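Local coordinates for TnpArep for protein (Escherichia coli, PDB 4ER8), which binds the hairpins of repeated extragenic palindromes and cleaves and recombines the DNA elements that contain them, as a monomeric tyrosine transposase, at residues E49-P57 with W132-D140. Numbering follows the deposited sequence.
Sequences EINAWVVLP and WPFSTFHRD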
loop_
_atom_site.group_PDB
_atom_site.type_symbol
_atom_site.label_atom_id
_atom_site.label_comp_id
_atom_site.label_asym_id
_atom_site.label_seq_id
_atom_site.Cartn_x
_atom_site.Cartn_y
_atom_site.Cartn_z
ATOM N N GLU A 49 -0.546 -12.396 -2.802
ATOM C CA GLU A 49 0.136 -11.784 -3.931
ATOM C C GLU A 49 0.089 -10.246 -3.839
ATOM O O GLU A 49 -0.996 -9.650 -3.731
ATOM C CB GLU A 49 -0.466 -12.281 -5.252
ATOM C CG GLU A 49 0.586 -12.560 -6.345
ATOM C CD GLU A 49 0.073 -12.219 -7.752
ATOM O OE1 GLU A 49 0.906 -11.796 -8.605
ATOM O OE2 GLU A 49 -1.157 -12.351 -7.999
ATOM N N ILE A 50 1.268 -9.629 -3.836
ATOM C CA ILE A 50 1.391 -8.194 -3.943
ATOM C C ILE A 50 1.218 -7.784 -5.408
ATOM O O ILE A 50 2.174 -7.836 -6.188
ATOM C CB ILE A 50 2.750 -7.688 -3.468
ATOM C CG1 ILE A 50 3.001 -8.083 -2.008
ATOM C CG2 ILE A 50 2.825 -6.172 -3.632
ATOM C CD1 ILE A 50 4.315 -7.503 -1.366
ATOM N N ASN A 51 0.002 -7.364 -5.770
ATOM C CA ASN A 51 -0.267 -6.824 -7.090
ATOM C C ASN A 51 0.509 -5.520 -7.276
ATOM O O ASN A 51 1.187 -5.339 -8.306
ATOM C CB ASN A 51 -1.754 -6.601 -7.282
ATOM C CG ASN A 51 -2.516 -7.887 -7.441
ATOM O OD1 ASN A 51 -2.543 -8.457 -8.512
ATOM N ND2 ASN A 51 -3.161 -8.343 -6.378
ATOM N N ALA A 52 0.436 -4.632 -6.282
ATOM C CA ALA A 52 1.248 -3.438 -6.289
ATOM C C ALA A 52 1.404 -2.798 -4.910
ATOM O O ALA A 52 0.594 -3.025 -4.021
ATOM C CB ALA A 52 0.708 -2.432 -7.279
ATOM N N TRP A 53 2.441 -1.978 -4.747
ATOM C CA TRP A 53 2.638 -1.325 -3.480
ATOM C C TRP A 53 3.511 -0.075 -3.664
ATOM O O TRP A 53 4.478 -0.140 -4.404
ATOM C CB TRP A 53 3.306 -2.339 -2.557
ATOM C CG TRP A 53 3.168 -2.141 -1.090
ATOM C CD1 TRP A 53 3.333 -0.978 -0.382
ATOM C CD2 TRP A 53 2.916 -3.172 -0.122
ATOM N NE1 TRP A 53 3.154 -1.228 0.968
ATOM C CE2 TRP A 53 2.921 -2.569 1.145
ATOM C CE3 TRP A 53 2.685 -4.556 -0.212
ATOM C CZ2 TRP A 53 2.693 -3.303 2.317
ATOM C CZ3 TRP A 53 2.452 -5.278 0.942
ATOM C CH2 TRP A 53 2.447 -4.659 2.189
ATOM N N VAL A 54 3.137 1.059 -3.056
ATOM C CA VAL A 54 4.089 2.143 -2.797
ATOM C C VAL A 54 4.277 2.342 -1.304
ATOM O O VAL A 54 3.345 2.183 -0.504
ATOM C CB VAL A 54 3.614 3.532 -3.199
ATOM C CG1 VAL A 54 4.110 3.917 -4.523
ATOM C CG2 VAL A 54 2.112 3.681 -3.027
ATOM N N VAL A 55 5.468 2.786 -0.949
ATOM C CA VAL A 55 5.711 3.291 0.379
ATOM C C VAL A 55 6.087 4.761 0.288
ATOM O O VAL A 55 6.979 5.152 -0.457
ATOM C CB VAL A 55 6.870 2.578 0.996
ATOM C CG1 VAL A 55 7.103 3.118 2.419
ATOM C CG2 VAL A 55 6.620 1.067 0.953
ATOM N N LEU A 56 5.418 5.577 1.067
ATOM C CA LEU A 56 5.798 6.953 1.099
ATOM C C LEU A 56 6.476 7.131 2.439
ATOM O O LEU A 56 6.531 6.164 3.222
ATOM C CB LEU A 56 4.596 7.862 0.835
ATOM C CG LEU A 56 4.324 7.635 -0.667
ATOM C CD1 LEU A 56 3.078 6.792 -0.924
ATOM C CD2 LEU A 56 4.293 8.916 -1.475
ATOM N N PRO A 57 7.051 8.319 2.701
ATOM C CA PRO A 57 7.732 8.428 3.983
ATOM C C PRO A 57 6.777 8.204 5.127
ATOM O O PRO A 57 7.162 7.587 6.116
ATOM C CB PRO A 57 8.245 9.865 3.995
ATOM C CG PRO A 57 8.212 10.303 2.537
ATOM C CD PRO A 57 7.052 9.586 1.950
ATOM N N TRP A 132 10.907 7.695 -8.053
ATOM C CA TRP A 132 10.663 7.098 -6.737
ATOM C C TRP A 132 11.020 5.621 -6.663
ATOM O O TRP A 132 10.376 4.786 -7.322
ATOM C CB TRP A 132 9.211 7.296 -6.301
ATOM C CG TRP A 132 8.976 7.096 -4.830
ATOM C CD1 TRP A 132 8.342 6.029 -4.222
ATOM C CD2 TRP A 132 9.352 7.985 -3.774
ATOM N NE1 TRP A 132 8.309 6.202 -2.851
ATOM C CE2 TRP A 132 8.919 7.392 -2.545
ATOM C CE3 TRP A 132 10.022 9.213 -3.734
ATOM C CZ2 TRP A 132 9.138 7.997 -1.300
ATOM C CZ3 TRP A 132 10.233 9.826 -2.466
ATOM C CH2 TRP A 132 9.794 9.213 -1.283
ATOM N N PRO A 133 12.051 5.295 -5.863
ATOM C CA PRO A 133 12.523 3.916 -5.718
ATOM C C PRO A 133 11.692 3.062 -4.799
ATOM O O PRO A 133 11.830 1.848 -4.809
ATOM C CB PRO A 133 13.910 4.083 -5.102
ATOM C CG PRO A 133 13.889 5.428 -4.443
ATOM C CD PRO A 133 13.034 6.268 -5.345
ATOM N N PHE A 134 10.845 3.687 -3.994
ATOM C CA PHE A 134 10.169 2.962 -2.920
ATOM C C PHE A 134 8.839 2.386 -3.374
ATOM O O PHE A 134 7.791 2.718 -2.809
ATOM C CB PHE A 134 9.963 3.890 -1.720
ATOM C CG PHE A 134 11.238 4.348 -1.093
ATOM C CD1 PHE A 134 11.619 5.681 -1.160
ATOM C CD2 PHE A 134 12.084 3.439 -0.455
ATOM C CE1 PHE A 134 12.830 6.126 -0.600
ATOM C CE2 PHE A 134 13.310 3.861 0.124
ATOM C CZ PHE A 134 13.684 5.208 0.041
ATOM N N SER A 135 8.859 1.536 -4.389
ATOM C CA SER A 135 7.624 0.934 -4.863
ATOM C C SER A 135 7.880 -0.279 -5.740
ATOM O O SER A 135 9.024 -0.575 -6.055
ATOM C CB SER A 135 6.847 1.950 -5.661
ATOM O OG SER A 135 7.466 2.129 -6.895
ATOM N N THR A 136 6.815 -0.958 -6.150
ATOM C CA THR A 136 6.933 -2.067 -7.065
ATOM C C THR A 136 6.923 -1.627 -8.549
ATOM O O THR A 136 6.821 -2.468 -9.475
ATOM C CB THR A 136 5.808 -3.038 -6.857
ATOM O OG1 THR A 136 4.558 -2.382 -7.134
ATOM C CG2 THR A 136 5.851 -3.537 -5.438
ATOM N N PHE A 137 7.018 -0.315 -8.774
ATOM C CA PHE A 137 6.989 0.195 -10.144
ATOM C C PHE A 137 8.093 -0.434 -10.971
ATOM O O PHE A 137 7.841 -1.033 -12.003
ATOM C CB PHE A 137 7.116 1.697 -10.168
ATOM C CG PHE A 137 7.119 2.276 -11.549
ATOM C CD1 PHE A 137 5.954 2.262 -12.334
ATOM C CD2 PHE A 137 8.262 2.890 -12.057
ATOM C CE1 PHE A 137 5.940 2.837 -13.608
ATOM C CE2 PHE A 137 8.263 3.451 -13.333
ATOM C CZ PHE A 137 7.101 3.425 -14.101
ATOM N N HIS A 138 9.320 -0.289 -10.491
ATOM C CA HIS A 138 10.509 -0.980 -11.049
ATOM C C HIS A 138 10.391 -2.513 -11.126
ATOM O O HIS A 138 10.717 -3.083 -12.142
ATOM C CB HIS A 138 11.744 -0.512 -10.293
ATOM C CG HIS A 138 11.791 0.979 -10.161
ATOM N ND1 HIS A 138 12.402 1.793 -11.097
ATOM C CD2 HIS A 138 11.238 1.811 -9.241
ATOM C CE1 HIS A 138 12.256 3.060 -10.741
ATOM N NE2 HIS A 138 11.557 3.098 -9.617
ATOM N N ARG A 139 9.888 -3.185 -10.096
ATOM C CA ARG A 139 9.603 -4.590 -10.292
ATOM C C ARG A 139 8.756 -4.764 -11.561
ATOM O O ARG A 139 9.023 -5.673 -12.355
ATOM C CB ARG A 139 8.899 -5.226 -9.095
ATOM C CG ARG A 139 8.607 -6.704 -9.286
ATOM C CD ARG A 139 7.432 -7.209 -8.436
ATOM N NE ARG A 139 6.153 -6.858 -9.060
ATOM C CZ ARG A 139 5.005 -6.654 -8.427
ATOM N NH1 ARG A 139 4.938 -6.739 -7.101
ATOM N NH2 ARG A 139 3.929 -6.340 -9.131
ATOM N N ASP A 140 7.768 -3.889 -11.763
ATOM C CA ASP A 140 6.786 -4.055 -12.831
ATOM C C ASP A 140 7.314 -3.666 -14.189
ATOM O O ASP A 140 6.961 -4.307 -15.181
ATOM C CB ASP A 140 5.526 -3.263 -12.539
ATOM C CG ASP A 140 4.625 -3.953 -11.531
ATOM O OD1 ASP A 140 4.930 -5.095 -11.121
ATOM O OD2 ASP A 140 3.597 -3.360 -11.156
#
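With CG of Trp132 anti to the backbone N (chi1 -162°), the indole reaches across to Val55, and NE1 donates to Val55 O at 2.9 Å, the carbonyl lying at the ring edge. Its six-membered ring continues past this bond, CZ2 meeting CD of Pro57, while CD1 of Phe134 rests over one indole face. With an alanine here, Val55 O would probably lose this donor and a gap would open beside Pro57 and Phe134. Val55 N donates almost straight to Phe134 O (3.0 Å), and Thr136 N returns a bond to Trp53 O (3.0 Å); the two flank Val54 and Ser135, a non-hydrogen-bonded antiparallel pair forming a single bridge, CG1 of Val54 packing on CB of Ser135. The Thr136 hydroxyl, turned between its own N and carbonyl carbon (chi1 62°), accepts from Trp53 N at 3.2 Å and is also hydrogen-bonded to Tyr117 of helix 106-122. Arg139 brings its guanidinium to two successive carbonyls, which the classic beta bulge of Asn51 and Ala52 opposite Ile63 probably turns to the same side: NH2 meets Asn51 O at 3.0 Å near the guanidinium plane, though from above the carbonyl plane, and NH1 reaches Ile50 O at 3.1 Å. Asp140 OD1 forms a salt bridge to NH2, its hydrogen bond weak, while OD2 bonds the same Tyr117 hydroxyl; this probably steadies the guanidinium. Segment 132-140, its Ser135 forming an ST turn into helix 137-142, thus lines the outer edge of strand 49-55, the end strand of the antiparallel sheet in this HUH nuclease fold; neighbouring strand 59-65 carries His59 and His61, the nickel-binding histidine pair of the motif.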